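Local coordinates for protein endo-beta-1,4-glucanase (cellulase B) (Bacillus halodurans, PDB 4V2X) that probably hydrolyses beta-1,4-linked glucans such as cellulose, joining a family 5 glycoside hydrolase module to an Ig-like module and a CBM46 module, at residues S383-F395 against D406-L418. Sequence-based numbering, arbitrary orientation. Where two conformers were deposited one is given.
Sequences SWEGRSSVAESNF and DATVSLQLHGNEL
Val390 and Gln412 form an antiparallel hydrogen-bonded pair at the edge of the Ig-like beta-sandwich, where the chain arrives from helix 374-385 of the catalytic module. Gln412 N gives to Val390 O at 2.7 Å, and Val390 N gives back to Gln412 O. Ala391 and Leu411 are the next, non-hydrogen-bonded pair. Beyond them Glu392 OE1 takes the N-H of Ser410 at 2.8 Å, on its anti side.

At the other end a type I' turn, Leu413 to Asn416, presents His414 to the incoming chain. His414 CB packs against Arg387 CB. His414 CG lies anti to its carbonyl carbon (chi1 -69°), and His414 ND1 donates a nearly straight hydrogen bond to Ser388 O at 2.8 Å, close to the ring plane. His414 CG and CD2 lie against Arg387 CZ. His414 CE1 touches Val390 CG2 at 3.6 Å. One ring face carries the Arg387 guanidinium, stacked with centres 3.6 Å apart and planes at 14°. Arg387 NH2 lies over the ring's rim at NE2 and CE1, and is not hydrogen-bonded to NE2. Glu342 of helix 334-350 forms a salt bridge with Arg387 NH2. With an alanine here, Ser388 O would probably lose this donor and the Arg387 guanidinium its stacking partner.

At the turn's end, Asn416 ND2 donates to both Arg387 O and Ser389 OG. Ser389 OG in turn donates to Leu413 O at 2.7 Å. Leu413 O also accepts from Asn416 N, and the two donors reach it from opposite faces of its carbonyl plane.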
ATOM      1  N   SER A 383     -24.223 -28.196  14.292  1.00 12.63           N
ATOM      2  CA  SER A 383     -23.007 -27.428  14.483  1.00 12.61           C
ATOM      3  C   SER A 383     -23.278 -25.957  14.776  1.00 12.51           C
ATOM      4  O   SER A 383     -22.456 -25.303  15.421  1.00 13.87           O
ATOM      5  CB  SER A 383     -22.083 -27.590  13.270  1.00 12.13           C
ATOM      6  OG  SER A 383     -21.717 -28.955  13.105  1.00 12.10           O
ATOM      7  N   TRP A 384     -24.422 -25.434  14.333  1.00 13.51           N
ATOM      8  CA  TRP A 384     -24.799 -24.067  14.686  1.00 14.62           C
ATOM      9  C   TRP A 384     -24.923 -23.891  16.196  1.00 15.72           C
ATOM     10  O   TRP A 384     -24.714 -22.798  16.713  1.00 17.87           O
ATOM     11  CB  TRP A 384     -26.127 -23.649  14.044  1.00 14.71           C
ATOM     12  CG  TRP A 384     -26.198 -23.767  12.569  1.00 13.93           C
ATOM     13  CD1 TRP A 384     -25.159 -23.828  11.683  1.00 14.00           C
ATOM     14  CD2 TRP A 384     -27.393 -23.819  11.794  1.00 15.12           C
ATOM     15  NE1 TRP A 384     -25.638 -23.943  10.403  1.00 14.25           N
ATOM     16  CE2 TRP A 384     -27.009 -23.934  10.444  1.00 15.33           C
ATOM     17  CE3 TRP A 384     -28.756 -23.782  12.113  1.00 16.12           C
ATOM     18  CZ2 TRP A 384     -27.943 -24.011   9.407  1.00 15.62           C
ATOM     19  CZ3 TRP A 384     -29.680 -23.860  11.084  1.00 16.32           C
ATOM     20  CH2 TRP A 384     -29.267 -23.971   9.750  1.00 16.21           C
ATOM     21  N   GLU A 385     -25.277 -24.969  16.890  1.00 16.65           N
ATOM     22  CA  GLU A 385     -25.487 -24.944  18.330  1.00 18.11           C
ATOM     23  C   GLU A 385     -24.308 -25.482  19.138  1.00 16.60           C
ATOM     24  O   GLU A 385     -24.096 -25.064  20.266  1.00 18.03           O
ATOM     25  CB  GLU A 385     -26.738 -25.753  18.678  1.00 21.15           C
ATOM     26  CG  GLU A 385     -27.991 -25.316  17.935  1.00 26.08           C
ATOM     27  CD  GLU A 385     -28.292 -23.838  18.084  1.00 31.92           C
ATOM     28  OE1 GLU A 385     -27.997 -23.268  19.158  1.00 39.63           O
ATOM     29  OE2 GLU A 385     -28.833 -23.245  17.128  1.00 39.76           O
ATOM     30  N   GLY A 386     -23.558 -26.430  18.591  1.00 15.72           N
ATOM     31  CA  GLY A 386     -22.482 -27.035  19.365  1.00 14.71           C
ATOM     32  C   GLY A 386     -21.912 -28.244  18.667  1.00 14.26           C
ATOM     33  O   GLY A 386     -22.321 -28.573  17.558  1.00 13.40           O
ATOM     34  N   ARG A 387     -20.966 -28.905  19.317  1.00 14.00           N
ATOM     35  CA  ARG A 387     -20.224 -29.977  18.670  1.00 13.52           C
ATOM     36  C   ARG A 387     -20.997 -31.278  18.642  1.00 13.39           C
ATOM     37  O   ARG A 387     -21.784 -31.578  19.542  1.00 13.53           O
ATOM     38  CB  ARG A 387     -18.879 -30.203  19.349  1.00 14.06           C
ATOM     39  CG  ARG A 387     -17.981 -28.974  19.324  1.00 14.48           C
ATOM     40  CD  ARG A 387     -16.513 -29.367  19.324  1.00 15.04           C
ATOM     41  NE  ARG A 387     -16.096 -29.966  18.056  1.00 14.21           N
ATOM     42  CZ  ARG A 387     -14.836 -30.257  17.734  1.00 15.46           C
ATOM     43  NH1 ARG A 387     -13.839 -30.023  18.588  1.00 16.56           N
ATOM     44  NH2 ARG A 387     -14.561 -30.788  16.552  1.00 14.71           N
ATOM     45  N   SER A 388     -20.760 -32.042  17.586  1.00 12.25           N
ATOM     46  CA  SER A 388     -21.296 -33.389  17.465  1.00 12.20           C
ATOM     47  C   SER A 388     -20.164 -34.400  17.583  1.00 12.47           C
ATOM     48  O   SER A 388     -19.024 -34.160  17.148  1.00 12.60           O
ATOM     49  CB  SER A 388     -22.011 -33.571  16.133  1.00 12.59           C
ATOM     50  OG  SER A 388     -23.154 -32.739  16.027  1.00 12.18           O
ATOM     51  N   SER A 389     -20.491 -35.549  18.152  1.00 11.74           N
ATOM     52  CA  SER A 389     -19.552 -36.643  18.265  1.00 11.83           C
ATOM     53  C   SER A 389     -19.457 -37.307  16.906  1.00 11.73           C
ATOM     54  O   SER A 389     -20.462 -37.438  16.195  1.00 12.79           O
ATOM     55  CB  SER A 389     -20.043 -37.645  19.300  1.00 12.08           C
ATOM     56  OG  SER A 389     -20.244 -36.989  20.542  1.00 12.42           O
ATOM     57  N   VAL A 390     -18.248 -37.713  16.547  1.00 11.67           N
ATOM     58  CA  VAL A 390     -18.000 -38.343  15.254  1.00 12.00           C
ATOM     59  C   VAL A 390     -17.181 -39.603  15.482  1.00 12.02           C
ATOM     60  O   VAL A 390     -16.892 -39.962  16.625  1.00 12.99           O
ATOM     61  CB  VAL A 390     -17.297 -37.369  14.285  1.00 12.11           C
ATOM     62  CG1 VAL A 390     -18.173 -36.148  14.045  1.00 12.72           C
ATOM     63  CG2 VAL A 390     -15.937 -36.932  14.816  1.00 12.24           C
ATOM     64  N   ALA A 391     -16.808 -40.284  14.408  1.00 11.95           N
ATOM     65  CA  ALA A 391     -16.051 -41.524  14.531  1.00 11.95           C
ATOM     66  C   ALA A 391     -15.032 -41.656  13.413  1.00 12.55           C
ATOM     67  O   ALA A 391     -15.060 -40.897  12.439  1.00 13.08           O
ATOM     68  CB  ALA A 391     -17.000 -42.719  14.542  1.00 12.24           C
ATOM     69  N   GLU A 392     -14.127 -42.615  13.573  1.00 13.18           N
ATOM     70  CA  GLU A 392     -13.083 -42.865  12.583  1.00 14.08           C
ATOM     71  C   GLU A 392     -13.649 -43.035  11.174  1.00 13.51           C
ATOM     72  O   GLU A 392     -13.022 -42.623  10.196  1.00 13.80           O
ATOM     73  CB  GLU A 392     -12.236 -44.082  12.976  1.00 15.79           C
ATOM     74  CG  GLU A 392     -12.991 -45.395  13.034  1.00 18.06           C
ATOM     75  CD  GLU A 392     -12.089 -46.564  13.377  1.00 19.93           C
ATOM     76  OE1 GLU A 392     -11.803 -46.759  14.574  1.00 21.28           O
ATOM     77  OE2 GLU A 392     -11.674 -47.284  12.448  1.00 23.13           O
ATOM     78  N   SER A 393     -14.829 -43.646  11.082  1.00 12.40           N
ATOM     79  CA  SER A 393     -15.519 -43.836   9.810  0.50 11.85           C
ATOM     80  C   SER A 393     -17.028 -43.848  10.029  1.00 11.81           C
ATOM     81  O   SER A 393     -17.495 -44.038  11.147  1.00 12.38           O
ATOM     82  CB  SER A 393     -15.101 -45.162   9.156  0.50 11.69           C
ATOM     83  OG  SER A 393     -13.703 -45.224   8.912  0.50 10.84           O
ATOM     84  N   ASN A 394     -17.775 -43.687   8.945  1.00 11.37           N
ATOM     85  CA  ASN A 394     -19.227 -43.878   8.962  1.00 11.51           C
ATOM     86  C   ASN A 394     -19.619 -45.233   8.371  1.00 11.76           C
ATOM     87  O   ASN A 394     -20.665 -45.371   7.746  1.00 11.62           O
ATOM     88  CB  ASN A 394     -19.930 -42.746   8.217  1.00 11.79           C
ATOM     89  CG  ASN A 394     -19.722 -42.816   6.725  1.00 12.71           C
ATOM     90  OD1 ASN A 394     -18.641 -43.158   6.259  1.00 12.88           O
ATOM     91  ND2 ASN A 394     -20.770 -42.508   5.964  1.00 13.52           N
ATOM     92  N   PHE A 395     -18.781 -46.241   8.580  1.00 12.44           N
ATOM     93  CA  PHE A 395     -19.061 -47.560   8.026  1.00 12.55           C
ATOM     94  C   PHE A 395     -18.421 -48.647   8.853  1.00 12.41           C
ATOM     95  O   PHE A 395     -17.461 -48.400   9.576  1.00 13.01           O
ATOM     96  CB  PHE A 395     -18.589 -47.669   6.565  1.00 13.58           C
ATOM     97  CG  PHE A 395     -17.143 -47.286   6.348  1.00 13.48           C
ATOM     98  CD1 PHE A 395     -16.113 -48.132   6.730  1.00 13.83           C
ATOM     99  CD2 PHE A 395     -16.816 -46.078   5.751  1.00 14.29           C
ATOM    100  CE1 PHE A 395     -14.791 -47.776   6.542  1.00 14.23           C
ATOM    101  CE2 PHE A 395     -15.485 -45.721   5.544  1.00 14.65           C
ATOM    102  CZ  PHE A 395     -14.471 -46.569   5.947  1.00 14.76           C
ATOM    103  N   ASP A 406     -16.902 -59.004  16.542  1.00 21.28           N
ATOM    104  CA  ASP A 406     -17.181 -57.698  17.131  1.00 21.96           C
ATOM    105  C   ASP A 406     -16.437 -56.637  16.332  1.00 22.08           C
ATOM    106  O   ASP A 406     -15.294 -56.850  15.914  1.00 24.01           O
ATOM    107  CB  ASP A 406     -16.730 -57.634  18.591  1.00 23.30           C
ATOM    108  CG  ASP A 406     -17.467 -58.613  19.488  1.00 24.63           C
ATOM    109  OD1 ASP A 406     -18.473 -59.217  19.063  1.00 24.08           O
ATOM    110  OD2 ASP A 406     -17.028 -58.774  20.644  1.00 28.46           O
ATOM    111  N   ALA A 407     -17.106 -55.512  16.085  1.00 19.99           N
ATOM    112  CA  ALA A 407     -16.491 -54.374  15.434  1.00 19.21           C
ATOM    113  C   ALA A 407     -16.211 -53.320  16.485  1.00 18.98           C
ATOM    114  O   ALA A 407     -17.120 -52.908  17.211  1.00 19.12           O
ATOM    115  CB  ALA A 407     -17.418 -53.811  14.370  1.00 19.43           C
ATOM    116  N   THR A 408     -14.959 -52.895  16.578  1.00 18.30           N
ATOM    117  CA  THR A 408     -14.585 -51.821  17.489  1.00 19.98           C
ATOM    118  C   THR A 408     -14.140 -50.611  16.678  1.00 19.75           C
ATOM    119  O   THR A 408     -13.277 -50.719  15.804  1.00 21.91           O
ATOM    120  CB  THR A 408     -13.491 -52.259  18.480  1.00 21.89           C
ATOM    121  OG1 THR A 408     -13.996 -53.326  19.291  1.00 22.57           O
ATOM    122  CG2 THR A 408     -13.091 -51.100  19.385  1.00 22.21           C
ATOM    123  N   VAL A 409     -14.747 -49.465  16.968  1.00 18.98           N
ATOM    124  CA  VAL A 409     -14.447 -48.224  16.270  1.00 18.70           C
ATOM    125  C   VAL A 409     -14.146 -47.127  17.285  1.00 18.41           C
ATOM    126  O   VAL A 409     -14.703 -47.119  18.389  1.00 19.06           O
ATOM    127  CB  VAL A 409     -15.607 -47.776  15.343  1.00 19.20           C
ATOM    128  CG1 VAL A 409     -15.729 -48.713  14.147  1.00 20.56           C
ATOM    129  CG2 VAL A 409     -16.934 -47.706  16.087  1.00 20.02           C
ATOM    130  N   SER A 410     -13.261 -46.214  16.902  1.00 16.79           N
ATOM    131  CA  SER A 410     -12.911 -45.068  17.730  1.00 17.16           C
ATOM    132  C   SER A 410     -13.880 -43.926  17.472  1.00 16.43           C
ATOM    133  O   SER A 410     -14.103 -43.550  16.325  1.00 14.71           O
ATOM    134  CB  SER A 410     -11.486 -44.603  17.436  1.00 19.16           C
ATOM    135  OG  SER A 410     -10.549 -45.550  17.922  1.00 23.14           O
ATOM    136  N   LEU A 411     -14.445 -43.397  18.555  1.00 15.97           N
ATOM    137  CA  LEU A 411     -15.275 -42.218  18.516  1.00 16.63           C
ATOM    138  C   LEU A 411     -14.445 -41.018  18.920  1.00 16.38           C
ATOM    139  O   LEU A 411     -13.465 -41.140  19.647  1.00 16.92           O
ATOM    140  CB  LEU A 411     -16.431 -42.338  19.517  1.00 16.26           C
ATOM    141  CG  LEU A 411     -17.374 -43.534  19.414  1.00 17.03           C
ATOM    142  CD1 LEU A 411     -18.449 -43.421  20.489  1.00 16.67           C
ATOM    143  CD2 LEU A 411     -17.989 -43.640  18.024  1.00 17.23           C
ATOM    144  N   GLN A 412     -14.840 -39.856  18.424  1.00 15.40           N
ATOM    145  CA  GLN A 412     -14.333 -38.592  18.925  0.50 15.67           C
ATOM    146  C   GLN A 412     -15.535 -37.899  19.564  1.00 15.60           C
ATOM    147  O   GLN A 412     -16.371 -37.315  18.867  1.00 14.84           O
ATOM    148  CB  GLN A 412     -13.716 -37.775  17.791  0.50 16.39           C
ATOM    149  CG  GLN A 412     -12.416 -38.359  17.239  0.50 17.13           C
ATOM    150  CD  GLN A 412     -12.616 -39.527  16.286  0.50 17.26           C
ATOM    151  OE1 GLN A 412     -13.390 -39.443  15.329  0.50 17.20           O
ATOM    152  NE2 GLN A 412     -11.898 -40.622  16.530  0.50 18.05           N
ATOM    153  N   LEU A 413     -15.633 -37.998  20.888  1.00 15.60           N
ATOM    154  CA  LEU A 413     -16.838 -37.573  21.596  1.00 15.54           C
ATOM    155  C   LEU A 413     -17.066 -36.064  21.587  1.00 15.09           C
ATOM    156  O   LEU A 413     -18.216 -35.617  21.656  1.00 14.86           O
ATOM    157  CB  LEU A 413     -16.842 -38.118  23.031  1.00 16.16           C
ATOM    158  CG  LEU A 413     -17.067 -39.632  23.134  1.00 17.00           C
ATOM    159  CD1 LEU A 413     -16.841 -40.112  24.560  1.00 18.42           C
ATOM    160  CD2 LEU A 413     -18.454 -40.028  22.639  1.00 16.56           C
ATOM    161  N   HIS A 414     -15.992 -35.280  21.492  1.00 15.60           N
ATOM    162  CA  HIS A 414     -16.104 -33.820  21.409  1.00 16.47           C
ATOM    163  C   HIS A 414     -16.922 -33.259  22.577  1.00 17.13           C
ATOM    164  O   HIS A 414     -17.708 -32.321  22.411  1.00 17.85           O
ATOM    165  CB  HIS A 414     -16.720 -33.381  20.064  1.00 15.79           C
ATOM    166  CG  HIS A 414     -15.836 -33.610  18.879  1.00 16.05           C
ATOM    167  ND1 HIS A 414     -16.332 -33.823  17.610  1.00 15.33           N
ATOM    168  CD2 HIS A 414     -14.487 -33.654  18.767  1.00 16.66           C
ATOM    169  CE1 HIS A 414     -15.327 -33.992  16.770  1.00 15.71           C
ATOM    170  NE2 HIS A 414     -14.197 -33.898  17.448  1.00 16.21           N
ATOM    171  N   GLY A 415     -16.746 -33.848  23.756  1.00 17.22           N
ATOM    172  CA  GLY A 415     -17.415 -33.365  24.969  1.00 17.97           C
ATOM    173  C   GLY A 415     -18.803 -33.916  25.239  1.00 17.52           C
ATOM    174  O   GLY A 415     -19.429 -33.552  26.240  1.00 16.73           O
ATOM    175  N   ASN A 416     -19.294 -34.801  24.370  1.00 15.81           N
ATOM    176  CA  ASN A 416     -20.606 -35.405  24.552  1.00 16.01           C
ATOM    177  C   ASN A 416     -20.507 -36.782  25.170  1.00 16.59           C
ATOM    178  O   ASN A 416     -19.413 -37.323  25.333  1.00 18.84           O
ATOM    179  CB  ASN A 416     -21.336 -35.505  23.220  1.00 14.98           C
ATOM    180  CG  ASN A 416     -21.433 -34.171  22.512  1.00 14.57           C
ATOM    181  OD1 ASN A 416     -21.578 -33.122  23.147  1.00 14.17           O
ATOM    182  ND2 ASN A 416     -21.350 -34.203  21.187  1.00 13.13           N
ATOM    183  N   GLU A 417     -21.659 -37.340  25.516  1.00 17.19           N
ATOM    184  CA  GLU A 417     -21.742 -38.691  26.043  1.00 19.13           C
ATOM    185  C   GLU A 417     -22.617 -39.531  25.115  1.00 17.51           C
ATOM    186  O   GLU A 417     -23.605 -39.042  24.564  1.00 15.55           O
ATOM    187  CB  GLU A 417     -22.338 -38.686  27.454  1.00 21.83           C
ATOM    188  CG  GLU A 417     -21.644 -37.746  28.440  1.00 25.97           C
ATOM    189  CD  GLU A 417     -20.241 -38.186  28.834  1.00 31.14           C
ATOM    190  OE1 GLU A 417     -19.840 -39.329  28.516  1.00 35.23           O
ATOM    191  OE2 GLU A 417     -19.531 -37.381  29.480  1.00 36.64           O
ATOM    192  N   LEU A 418     -22.238 -40.791  24.941  1.00 17.73           N
ATOM    193  CA  LEU A 418     -23.060 -41.751  24.202  1.00 18.16           C
ATOM    194  C   LEU A 418     -24.280 -42.101  25.053  1.00 18.50           C
ATOM    195  O   LEU A 418     -24.131 -42.515  26.197  1.00 21.29           O
ATOM    196  CB  LEU A 418     -22.250 -43.014  23.908  1.00 18.97           C
ATOM    197  CG  LEU A 418     -22.959 -44.112  23.111  1.00 18.94           C
ATOM    198  CD1 LEU A 418     -23.049 -43.725  21.644  1.00 18.92           C
ATOM    199  CD2 LEU A 418     -22.229 -45.438  23.277  1.00 20.83           C
TER
HETATM  200  O   HOH W   1     -22.102 -30.577  21.974  1.00 26.56           O
HETATM  201  O   HOH W   2     -10.529 -48.931  15.348  1.00 39.49           O